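Local coordinates for lipoprotein (Clostridium difficile, PDB 4OTE) that probably serves as the membrane-anchored binding protein of a methionine transporter, and holds selenomethionine between its lobes in this crystal, at residues G103-I108 against P164-A169. Numbering follows the deposited sequence.
Sequences GDTIAI and PDVTAA
The carbonyl oxygen of Thr105 is gripped by two consecutive amides where the strands 105-109 and 168-171 begin to pair. The amide Thr167 N lies 3.0 Å from Thr105 O and comes in bent, with 135° at the hydrogen and a modest tilt from the carbonyl plane. The second donor, Ala168 N, is longer at 3.3 Å from Thr105 O but straighter at 162°, and it sits nearly on the line of the C=O bond. Thr167 also answers with its side chain: OG1, turned anti to its own carbonyl carbon (chi1 -52°), accepts from Thr105 N at 3.1 Å. A hydroxyl thus stands where continued parallel pairing would put the carbonyl of Val166. On the Thr105 side, OG1 lies over Val166, 3.2 Å from Val166 CA, and a weak bond from Thr167 N reaches it. Asp104 crosses the Thr167 side chain at about a right angle, with CB against OG1 and the carboxylate beside CG2; its OD1 forms a salt bridge to Lys101. The Ala168 N bond opens the regular parallel ladder, and Ala107 N continues it, meeting Ala168 O at 3.0 Å in the carbonyl plane. Ala107 CB and Ala169 CB touch at 3.7 Å on one face, while Ile106 and Ala168 point to the other, where Ile106 packs on Leu122 of helix 112-124. Both the N-H and the C=O of Thr105 are thus engaged from 164-169, the threonine bonds adding to the ladder at its start, consistent with a firmly anchored beginning to the pairing of two inner strands of the sheet.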
loop_
_atom_site.group_PDB
_atom_site.type_symbol
_atom_site.label_atom_id
_atom_site.label_comp_id
_atom_site.label_asym_id
_atom_site.label_seq_id
_atom_site.Cartn_x
_atom_site.Cartn_y
_atom_site.Cartn_z
ATOM N N GLY A 103 -6.099 -25.214 13.060
ATOM C CA GLY A 103 -6.557 -25.470 11.699
ATOM C C GLY A 103 -6.857 -24.224 10.884
ATOM O O GLY A 103 -6.904 -24.289 9.654
ATOM N N ASP A 104 -7.058 -23.090 11.554
ATOM C CA ASP A 104 -7.413 -21.849 10.867
ATOM C C ASP A 104 -6.328 -21.428 9.875
ATOM O O ASP A 104 -5.137 -21.646 10.106
ATOM C CB ASP A 104 -7.667 -20.715 11.870
ATOM C CG ASP A 104 -8.995 -20.857 12.607
ATOM O OD1 ASP A 104 -9.735 -21.834 12.365
ATOM O OD2 ASP A 104 -9.303 -19.979 13.441
ATOM N N THR A 105 -6.760 -20.820 8.772
ATOM C CA THR A 105 -5.862 -20.431 7.695
ATOM C C THR A 105 -5.842 -18.915 7.512
ATOM O O THR A 105 -6.895 -18.270 7.511
ATOM C CB THR A 105 -6.289 -21.089 6.370
ATOM O OG1 THR A 105 -7.625 -20.687 6.044
ATOM C CG2 THR A 105 -6.240 -22.607 6.478
ATOM N N ILE A 106 -4.644 -18.352 7.361
ATOM C CA ILE A 106 -4.484 -16.939 7.023
ATOM C C ILE A 106 -3.870 -16.816 5.627
ATOM O O ILE A 106 -2.805 -17.378 5.360
ATOM C CB ILE A 106 -3.612 -16.191 8.059
ATOM C CG1 ILE A 106 -4.296 -16.209 9.433
ATOM C CG2 ILE A 106 -3.369 -14.747 7.622
ATOM C CD1 ILE A 106 -3.505 -15.538 10.536
ATOM N N ALA A 107 -4.551 -16.092 4.741
ATOM C CA ALA A 107 -4.022 -15.795 3.409
ATOM C C ALA A 107 -3.062 -14.612 3.483
ATOM O O ALA A 107 -3.374 -13.590 4.096
ATOM C CB ALA A 107 -5.151 -15.498 2.434
ATOM N N ILE A 108 -1.898 -14.767 2.854
ATOM C CA ILE A 108 -0.841 -13.753 2.856
ATOM C C ILE A 108 -0.240 -13.620 1.452
ATOM O O ILE A 108 -0.236 -14.580 0.679
ATOM C CB ILE A 108 0.269 -14.126 3.868
ATOM C CG1 ILE A 108 -0.301 -14.202 5.286
ATOM C CG2 ILE A 108 1.409 -13.120 3.853
ATOM C CD1 ILE A 108 0.755 -14.114 6.367
ATOM N N PRO A 164 -13.767 -16.070 1.528
ATOM C CA PRO A 164 -14.738 -17.118 1.852
ATOM C C PRO A 164 -14.112 -18.489 2.146
ATOM O O PRO A 164 -14.719 -19.295 2.842
ATOM C CB PRO A 164 -15.614 -17.187 0.594
ATOM C CG PRO A 164 -15.462 -15.854 -0.048
ATOM C CD PRO A 164 -14.036 -15.471 0.209
ATOM N N ASP A 165 -12.909 -18.738 1.630
ATOM C CA ASP A 165 -12.265 -20.048 1.750
ATOM C C ASP A 165 -11.175 -20.107 2.826
ATOM O O ASP A 165 -10.586 -21.166 3.045
ATOM C CB ASP A 165 -11.666 -20.449 0.398
ATOM C CG ASP A 165 -12.647 -20.278 -0.750
ATOM O OD1 ASP A 165 -13.834 -20.624 -0.581
ATOM O OD2 ASP A 165 -12.228 -19.794 -1.822
ATOM N N VAL A 166 -10.902 -18.981 3.482
ATOM C CA VAL A 166 -9.904 -18.919 4.560
ATOM C C VAL A 166 -10.504 -18.262 5.800
ATOM O O VAL A 166 -11.597 -17.706 5.738
ATOM C CB VAL A 166 -8.629 -18.150 4.133
ATOM C CG1 VAL A 166 -8.004 -18.793 2.903
ATOM C CG2 VAL A 166 -8.926 -16.673 3.879
ATOM N N THR A 167 -9.794 -18.332 6.924
ATOM C CA THR A 167 -10.283 -17.749 8.175
ATOM C C THR A 167 -10.133 -16.234 8.165
ATOM O O THR A 167 -11.063 -15.520 8.521
ATOM C CB THR A 167 -9.545 -18.304 9.411
ATOM O OG1 THR A 167 -9.561 -19.735 9.382
ATOM C CG2 THR A 167 -10.211 -17.817 10.699
ATOM N N ALA A 168 -8.953 -15.762 7.769
ATOM C CA ALA A 168 -8.665 -14.331 7.666
ATOM C C ALA A 168 -7.623 -14.066 6.579
ATOM O O ALA A 168 -6.963 -14.994 6.117
ATOM C CB ALA A 168 -8.176 -13.799 9.001
ATOM N N ALA A 169 -7.477 -12.802 6.179
ATOM C CA ALA A 169 -6.506 -12.429 5.146
ATOM C C ALA A 169 -6.001 -10.992 5.300
ATOM O O ALA A 169 -6.782 -10.082 5.587
ATOM C CB ALA A 169 -7.117 -12.619 3.766
#